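Local atomic coordinates of DNA repair protein XRCC1 (Homo sapiens, PDB entry 3LQC), a protein that acts as a scaffold in DNA single-strand break repair, assembling repair complexes and binding poly-ADP-ribose chains. Residues Gly64-Glu69 with Ser133-Lys138; Ser91-Pro96 with Arg109-Asp114. One frame throughout, in Å; residues are numbered along the deposited sequence.

Contact 1 of 2, residues Gly64-Glu69 with Ser133-Lys138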
ATOM      1  N   GLY A  64      14.480  15.038   0.838  1.00 19.81           N
ATOM      2  CA  GLY A  64      14.509  14.248   2.055  1.00 22.11           C
ATOM      3  C   GLY A  64      13.152  13.919   2.643  1.00 17.65           C
ATOM      4  O   GLY A  64      13.076  13.391   3.750  1.00 19.06           O
ATOM      5  N   SER A  65      12.085  14.240   1.920  1.00 17.02           N
ATOM      6  CA  SER A  65      10.735  13.915   2.369  1.00 15.96           C
ATOM      7  C   SER A  65      10.421  12.463   2.039  1.00 18.78           C
ATOM      8  O   SER A  65      10.874  11.947   1.020  1.00 21.66           O
ATOM      9  CB  SER A  65       9.703  14.807   1.674  1.00 14.97           C
ATOM     10  OG  SER A  65       9.819  16.152   2.077  1.00 19.30           O
ATOM     11  N   ALA A  66       9.631  11.807   2.886  1.00 16.41           N
ATOM     12  CA  ALA A  66       9.153  10.466   2.580  1.00 15.91           C
ATOM     13  C   ALA A  66       7.927  10.537   1.680  1.00 18.64           C
ATOM     14  O   ALA A  66       7.796   9.756   0.736  1.00 19.73           O
ATOM     15  CB  ALA A  66       8.835   9.703   3.851  1.00 17.36           C
ATOM     16  N   PHE A  67       7.031  11.473   1.984  1.00 15.89           N
ATOM     17  CA  PHE A  67       5.803  11.646   1.210  1.00 16.93           C
ATOM     18  C   PHE A  67       5.605  13.109   0.881  1.00 17.23           C
ATOM     19  O   PHE A  67       6.017  13.972   1.640  1.00 21.57           O
ATOM     20  CB  PHE A  67       4.579  11.155   1.986  1.00 15.36           C
ATOM     21  CG  PHE A  67       4.793   9.867   2.710  1.00 16.73           C
ATOM     22  CD1 PHE A  67       5.160   8.724   2.022  1.00 12.31           C
ATOM     23  CD2 PHE A  67       4.618   9.797   4.088  1.00 19.52           C
ATOM     24  CE1 PHE A  67       5.357   7.536   2.687  1.00 14.08           C
ATOM     25  CE2 PHE A  67       4.820   8.601   4.771  1.00 18.16           C
ATOM     26  CZ  PHE A  67       5.186   7.470   4.068  1.00 14.50           C
ATOM     27  N   VAL A  68       4.970  13.383  -0.252  1.00 19.92           N
ATOM     28  CA  VAL A  68       4.586  14.744  -0.601  1.00 16.70           C
ATOM     29  C   VAL A  68       3.153  14.744  -1.107  1.00 18.70           C
ATOM     30  O   VAL A  68       2.751  13.845  -1.845  1.00 16.12           O
ATOM     31  CB  VAL A  68       5.498  15.353  -1.675  1.00 15.80           C
ATOM     32  CG1 VAL A  68       5.127  16.800  -1.905  1.00 16.75           C
ATOM     33  CG2 VAL A  68       6.952  15.245  -1.273  1.00 14.35           C
ATOM     34  N   GLU A  69       2.382  15.746  -0.694  1.00 16.50           N
ATOM     35  CA  GLU A  69       0.999  15.881  -1.128  1.00 16.36           C
ATOM     36  C   GLU A  69       0.749  17.322  -1.561  1.00 19.55           C
ATOM     37  O   GLU A  69       1.286  18.252  -0.964  1.00 17.98           O
ATOM     38  CB  GLU A  69       0.058  15.514   0.020  1.00 17.15           C
ATOM     39  CG  GLU A  69      -1.425  15.598  -0.296  1.00 16.17           C
ATOM     40  CD  GLU A  69      -2.267  15.512   0.957  1.00 17.28           C
ATOM     41  OE1 GLU A  69      -3.451  15.119   0.865  1.00 17.43           O
ATOM     42  OE2 GLU A  69      -1.731  15.821   2.042  1.00 14.42           O
ATOM     43  N   SER A 133       5.975  14.974   4.313  1.00 17.18           N
ATOM     44  CA  SER A 133       5.957  14.123   5.493  1.00 16.92           C
ATOM     45  C   SER A 133       7.213  13.283   5.560  1.00 15.91           C
ATOM     46  O   SER A 133       7.628  12.690   4.562  1.00 16.45           O
ATOM     47  CB  SER A 133       4.727  13.226   5.493  1.00 14.82           C
ATOM     48  OG  SER A 133       3.559  13.979   5.734  1.00 21.07           O
ATOM     49  N   GLN A 134       7.819  13.238   6.738  1.00 15.65           N
ATOM     50  CA  GLN A 134       9.035  12.462   6.936  1.00 17.15           C
ATOM     51  C   GLN A 134       9.124  11.994   8.381  1.00 18.38           C
ATOM     52  O   GLN A 134       9.906  12.529   9.165  1.00 15.74           O
ATOM     53  CB  GLN A 134      10.268  13.283   6.550  1.00 16.16           C
ATOM     54  CG  GLN A 134      11.599  12.540   6.686  1.00 19.13           C
ATOM     55  CD  GLN A 134      11.523  11.095   6.222  1.00 16.02           C
ATOM     56  OE1 GLN A 134      11.048  10.226   6.951  1.00 17.39           O
ATOM     57  NE2 GLN A 134      12.000  10.833   5.013  1.00 14.54           N
ATOM     58  N   PRO A 135       8.314  10.979   8.728  1.00 16.44           N
ATOM     59  CA  PRO A 135       8.163  10.430  10.078  1.00 17.94           C
ATOM     60  C   PRO A 135       9.371   9.615  10.490  1.00 18.61           C
ATOM     61  O   PRO A 135       9.503   9.304  11.671  1.00 16.20           O
ATOM     62  CB  PRO A 135       6.967   9.475   9.952  1.00 16.68           C
ATOM     63  CG  PRO A 135       6.470   9.595   8.574  1.00 19.27           C
ATOM     64  CD  PRO A 135       7.534  10.217   7.744  1.00 19.37           C
ATOM     65  N   TYR A 136      10.220   9.263   9.528  1.00 18.11           N
ATOM     66  CA  TYR A 136      11.305   8.313   9.763  1.00 19.75           C
ATOM     67  C   TYR A 136      12.636   9.010   9.993  1.00 19.25           C
ATOM     68  O   TYR A 136      13.592   8.397  10.453  1.00 21.88           O
ATOM     69  CB  TYR A 136      11.408   7.331   8.586  1.00 15.88           C
ATOM     70  CG  TYR A 136      10.059   6.810   8.173  1.00 17.80           C
ATOM     71  CD1 TYR A 136       9.285   6.075   9.061  1.00 18.05           C
ATOM     72  CD2 TYR A 136       9.541   7.074   6.911  1.00 16.54           C
ATOM     73  CE1 TYR A 136       8.040   5.602   8.701  1.00 17.71           C
ATOM     74  CE2 TYR A 136       8.285   6.609   6.545  1.00 13.78           C
ATOM     75  CZ  TYR A 136       7.543   5.875   7.446  1.00 16.02           C
ATOM     76  OH  TYR A 136       6.295   5.409   7.112  1.00 17.49           O
ATOM     77  N   SER A 137      12.681  10.296   9.670  1.00 20.18           N
ATOM     78  CA  SER A 137      13.886  11.091   9.808  1.00 25.07           C
ATOM     79  C   SER A 137      13.502  12.491  10.283  1.00 24.11           C
ATOM     80  O   SER A 137      13.835  13.486   9.648  1.00 28.69           O
ATOM     81  CB  SER A 137      14.622  11.153   8.467  1.00 26.16           C
ATOM     82  OG  SER A 137      15.954  11.612   8.630  1.00 35.88           O
ATOM     83  N   LYS A 138      12.787  12.546  11.403  1.00 26.53           N
ATOM     84  CA  LYS A 138      12.269  13.793  11.966  1.00 29.39           C
ATOM     85  C   LYS A 138      13.290  14.925  12.025  1.00 30.52           C
ATOM     86  O   LYS A 138      12.947  16.094  11.853  1.00 27.68           O
ATOM     87  CB  LYS A 138      11.785  13.555  13.397  1.00 27.82           C
ATOM     88  CG  LYS A 138      10.576  12.695  13.542  1.00 27.87           C
ATOM     89  CD  LYS A 138      10.272  12.485  15.016  1.00 35.39           C
TER
HETATM   90  O   HOH W   1       2.851  14.472   2.850  1.00 16.07           O

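Contact 2 of 2, residues Ser91-Pro96 with Arg109-Asp114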
ATOM      1  N   SER A  91       2.149  11.170  -2.113  1.00 16.34           N
ATOM      2  CA  SER A  91       2.968  10.333  -2.973  1.00 17.46           C
ATOM      3  C   SER A  91       4.345  10.043  -2.376  1.00 19.05           C
ATOM      4  O   SER A  91       4.932  10.885  -1.695  1.00 18.50           O
ATOM      5  CB  SER A  91       3.106  10.984  -4.348  1.00 17.11           C
ATOM      6  OG  SER A  91       1.826  11.189  -4.912  1.00 23.42           O
ATOM      7  N   SER A  92       4.848   8.843  -2.655  1.00 20.11           N
ATOM      8  CA  SER A  92       6.089   8.339  -2.070  1.00 17.26           C
ATOM      9  C   SER A  92       7.339   8.897  -2.749  1.00 17.90           C
ATOM     10  O   SER A  92       7.410   8.994  -3.973  1.00 22.07           O
ATOM     11  CB  SER A  92       6.095   6.809  -2.129  1.00 16.84           C
ATOM     12  OG  SER A  92       7.362   6.286  -1.814  1.00 19.07           O
ATOM     13  N   PHE A  93       8.322   9.268  -1.943  1.00 15.51           N
ATOM     14  CA  PHE A  93       9.592   9.749  -2.465  1.00 16.39           C
ATOM     15  C   PHE A  93      10.755   9.026  -1.808  1.00 21.18           C
ATOM     16  O   PHE A  93      11.836   8.933  -2.385  1.00 21.42           O
ATOM     17  CB  PHE A  93       9.718  11.261  -2.288  1.00 18.52           C
ATOM     18  CG  PHE A  93       8.963  12.036  -3.315  1.00 17.68           C
ATOM     19  CD1 PHE A  93       9.604  12.522  -4.440  1.00 20.50           C
ATOM     20  CD2 PHE A  93       7.602  12.239  -3.182  1.00 15.62           C
ATOM     21  CE1 PHE A  93       8.903  13.219  -5.408  1.00 22.13           C
ATOM     22  CE2 PHE A  93       6.898  12.932  -4.147  1.00 18.33           C
ATOM     23  CZ  PHE A  93       7.551  13.425  -5.258  1.00 20.74           C
ATOM     24  N   MET A  94      10.524   8.507  -0.604  1.00 17.88           N
ATOM     25  CA  MET A  94      11.514   7.677   0.077  1.00 19.71           C
ATOM     26  C   MET A  94      10.823   6.588   0.870  1.00 19.69           C
ATOM     27  O   MET A  94       9.727   6.794   1.392  1.00 20.42           O
ATOM     28  CB  MET A  94      12.369   8.510   1.033  1.00 16.87           C
ATOM     29  CG  MET A  94      13.055   9.688   0.388  1.00 15.39           C
ATOM     30  SD  MET A  94      14.026  10.618   1.579  1.00 19.49           S
ATOM     31  CE  MET A  94      15.362   9.483   1.933  1.00 21.47           C
ATOM     32  N   SER A  95      11.476   5.435   0.973  1.00 20.02           N
ATOM     33  CA  SER A  95      11.006   4.378   1.854  1.00 20.44           C
ATOM     34  C   SER A  95      11.457   4.704   3.262  1.00 20.99           C
ATOM     35  O   SER A  95      12.321   5.564   3.458  1.00 20.03           O
ATOM     36  CB  SER A  95      11.608   3.039   1.438  1.00 19.14           C
ATOM     37  OG  SER A  95      13.004   3.064   1.636  1.00 20.66           O
ATOM     38  N   PRO A  96      10.872   4.024   4.258  1.00 20.47           N
ATOM     39  CA  PRO A  96      11.356   4.157   5.636  1.00 18.15           C
ATOM     40  C   PRO A  96      12.847   3.826   5.761  1.00 20.03           C
ATOM     41  O   PRO A  96      13.556   4.553   6.468  1.00 24.41           O
ATOM     42  CB  PRO A  96      10.497   3.145   6.398  1.00 19.42           C
ATOM     43  CG  PRO A  96       9.213   3.119   5.622  1.00 15.14           C
ATOM     44  CD  PRO A  96       9.627   3.243   4.182  1.00 17.29           C
ATOM     45  N   ARG A 109       9.869  13.450  -9.368  1.00 27.97           N
ATOM     46  CA  ARG A 109       8.742  12.820 -10.045  1.00 29.27           C
ATOM     47  C   ARG A 109       7.887  13.867 -10.745  1.00 27.66           C
ATOM     48  O   ARG A 109       7.616  14.933 -10.185  1.00 28.49           O
ATOM     49  CB  ARG A 109       7.900  11.995  -9.066  1.00 25.43           C
ATOM     50  CG  ARG A 109       8.698  10.938  -8.327  1.00 26.15           C
ATOM     51  CD  ARG A 109       7.832  10.155  -7.361  1.00 21.11           C
ATOM     52  NE  ARG A 109       6.752   9.457  -8.041  1.00 22.54           N
ATOM     53  CZ  ARG A 109       5.755   8.851  -7.408  1.00 23.15           C
ATOM     54  NH1 ARG A 109       5.717   8.863  -6.086  1.00 21.62           N
ATOM     55  NH2 ARG A 109       4.801   8.237  -8.095  1.00 22.88           N
ATOM     56  N   MET A 110       7.491  13.559 -11.977  1.00 28.27           N
ATOM     57  CA  MET A 110       6.601  14.406 -12.754  1.00 27.06           C
ATOM     58  C   MET A 110       5.215  13.812 -12.668  1.00 28.02           C
ATOM     59  O   MET A 110       5.058  12.601 -12.779  1.00 31.97           O
ATOM     60  CB  MET A 110       7.037  14.428 -14.221  1.00 28.92           C
ATOM     61  CG  MET A 110       8.553  14.435 -14.437  1.00 42.79           C
ATOM     62  SD  MET A 110       9.330  15.998 -13.993  1.00 56.52           S
ATOM     63  CE  MET A 110      10.993  15.778 -14.614  1.00 39.93           C
ATOM     64  N   PHE A 111       4.211  14.661 -12.480  1.00 29.41           N
ATOM     65  CA  PHE A 111       2.828  14.201 -12.410  1.00 31.55           C
ATOM     66  C   PHE A 111       1.964  14.935 -13.429  1.00 34.45           C
ATOM     67  O   PHE A 111       1.500  16.043 -13.174  1.00 38.41           O
ATOM     68  CB  PHE A 111       2.269  14.386 -10.994  1.00 28.07           C
ATOM     69  CG  PHE A 111       3.117  13.749  -9.919  1.00 30.63           C
ATOM     70  CD1 PHE A 111       4.235  14.398  -9.423  1.00 26.23           C
ATOM     71  CD2 PHE A 111       2.799  12.495  -9.412  1.00 29.26           C
ATOM     72  CE1 PHE A 111       5.022  13.815  -8.439  1.00 24.72           C
ATOM     73  CE2 PHE A 111       3.583  11.906  -8.429  1.00 25.14           C
ATOM     74  CZ  PHE A 111       4.698  12.572  -7.939  1.00 24.44           C
ATOM     75  N   GLY A 112       1.764  14.319 -14.588  1.00 36.92           N
ATOM     76  CA  GLY A 112       0.965  14.915 -15.639  1.00 33.32           C
ATOM     77  C   GLY A 112      -0.510  14.864 -15.317  1.00 34.68           C
ATOM     78  O   GLY A 112      -0.903  14.353 -14.272  1.00 37.41           O
ATOM     79  N   PRO A 113      -1.347  15.384 -16.223  1.00 37.41           N
ATOM     80  CA  PRO A 113      -2.787  15.468 -15.958  1.00 39.95           C
ATOM     81  C   PRO A 113      -3.294  14.127 -15.473  1.00 36.32           C
ATOM     82  O   PRO A 113      -4.217  14.021 -14.665  1.00 36.25           O
ATOM     83  CB  PRO A 113      -3.381  15.767 -17.340  1.00 38.05           C
ATOM     84  CG  PRO A 113      -2.284  16.418 -18.095  1.00 36.91           C
ATOM     85  CD  PRO A 113      -1.000  15.823 -17.586  1.00 38.42           C
ATOM     86  N   ASP A 114      -2.655  13.093 -15.986  1.00 37.20           N
ATOM     87  CA  ASP A 114      -3.075  11.729 -15.759  1.00 47.16           C
ATOM     88  C   ASP A 114      -2.985  11.341 -14.290  1.00 45.09           C
ATOM     89  O   ASP A 114      -3.795  10.560 -13.789  1.00 38.03           O
ATOM     90  CB  ASP A 114      -2.196  10.799 -16.586  1.00 49.17           C
ATOM     91  CG  ASP A 114      -2.594   9.362 -16.441  1.00 60.78           C
ATOM     92  OD1 ASP A 114      -3.816   9.096 -16.364  1.00 62.01           O
ATOM     93  OD2 ASP A 114      -1.688   8.502 -16.404  1.00 73.79           O
TER

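Contact 1 of 2, residues Gly64-Glu69 with Ser133-Lys138
S133, the last residue of strand 125-133, faces both F67, the first of the antiparallel strand 67-73, and A66 just before it, a classic beta bulge: its O accepts from A66 N at 2.8 Å and from F67 N at 2.9 Å, and S133 N returns a nearly straight bond to F67 O (173° at the hydrogen). This is where the two strands meet at one end of their pairing, inside the five-stranded sheet of the XRCC1 N-terminal domain. Past the bulge the chains part, and Q134 bridges the gap. In the conformer described here, one of two, CG stands anti to the backbone N (chi1 -178°) and the chain folds over at chi2 (40°), which carries the amide back toward the other segment. NE2 then donates to G64 O at 3.0 Å, with that oxygen in the amide plane, and also bonds S99 OG; at the far end OE1 accepts from Y136 N, 2.9 Å away. In this conformer both ends of the amide are bonded, which would favour this orientation. F67 presents its edge to the opposite segment: CD2 rests on S133 CB at 3.7 Å, while A66 CB sits over the centre of one face. The rings of F67 and Y136 meet at their rims, Y136 OH coming 3.8 Å from F67 CZ. P135 CG covers part of one tyrosine face, and A66 CB approaches CD2 of that ring obliquely at 4.1 Å. Y136 OH also bonds the backbone of a chain of another protein. With Y136 cut back to an alanine, F67 CZ and A66 CB would probably lose their neighbour and that foreign backbone its hydroxyl partner. At the other end, one water lies 3.0 Å from S133 OG and makes a weak bond to F67 O.

Contact 2 of 2, residues Ser91-Pro96 with Arg109-Asp114
R109 NH1 has two partners: it donates to S92 O at 2.7 Å, and outside the two segments it forms a salt bridge with an acidic side chain of the chain of another protein. The bond to S92 O lands on a lone pair in the carbonyl plane, but it is bent (136° at the hydrogen), and the oxygen stands 18° out of the guanidinium plane. A bend at chi3 (61°) turns the arginine's end toward S92 while its carbon chain stays against F93. CG touches F93 CE1 at 3.7 Å, and CD lies over the ring face, 4.0 Å from the F93 centroid, in a CH-pi contact. The charged end is farther off, so any cation-pi attraction is weak.

The contact joins strand 85-92 and the residue just past its end, F93, to strand 108-111; within this chain these are edge strands of the five-stranded and the three-stranded sheet of a beta sandwich. No backbone bond joins the two segments; even the nearest CA atoms, those of F93 and R109, are 8.2 Å apart. F111 comes from the direction opposite to F93 and brings its ring edge to it, CZ to CZ at 4.0 Å, and F111 CE2 lies against one face of the R109 guanidinium. F93 also packs on I60 of strand 57-63, the inner neighbour of 108-111. The partner protein reaches S92 as well, where an acidic side chain takes the backbone N. S91 CB lies 3.8 Å from R109 NH1, while S91 OG bonds V89 O and lies 4.0 Å from F111 CE2.

From the N terminus the chain enters contact 1 at G64-E69, runs on through strand 67-73 and returns along 85-92 to S91-P96, the first half of contact 2. Helix 96-101 follows, and strand 108-111 then closes the short loop of contact 2. Only at the end of strand 125-133 does S133-K138 close the long loop of contact 1, so the second closure lies wholly within the first without crossing it. The two touch directly, with V68 O to S91 N and A66 O to F93 N each at 2.8 Å, probable hydrogen bonds. Contact 1 joins neighbouring strands of the five-stranded sheet; contact 2 ties that sheet's outer strand to the three-stranded one.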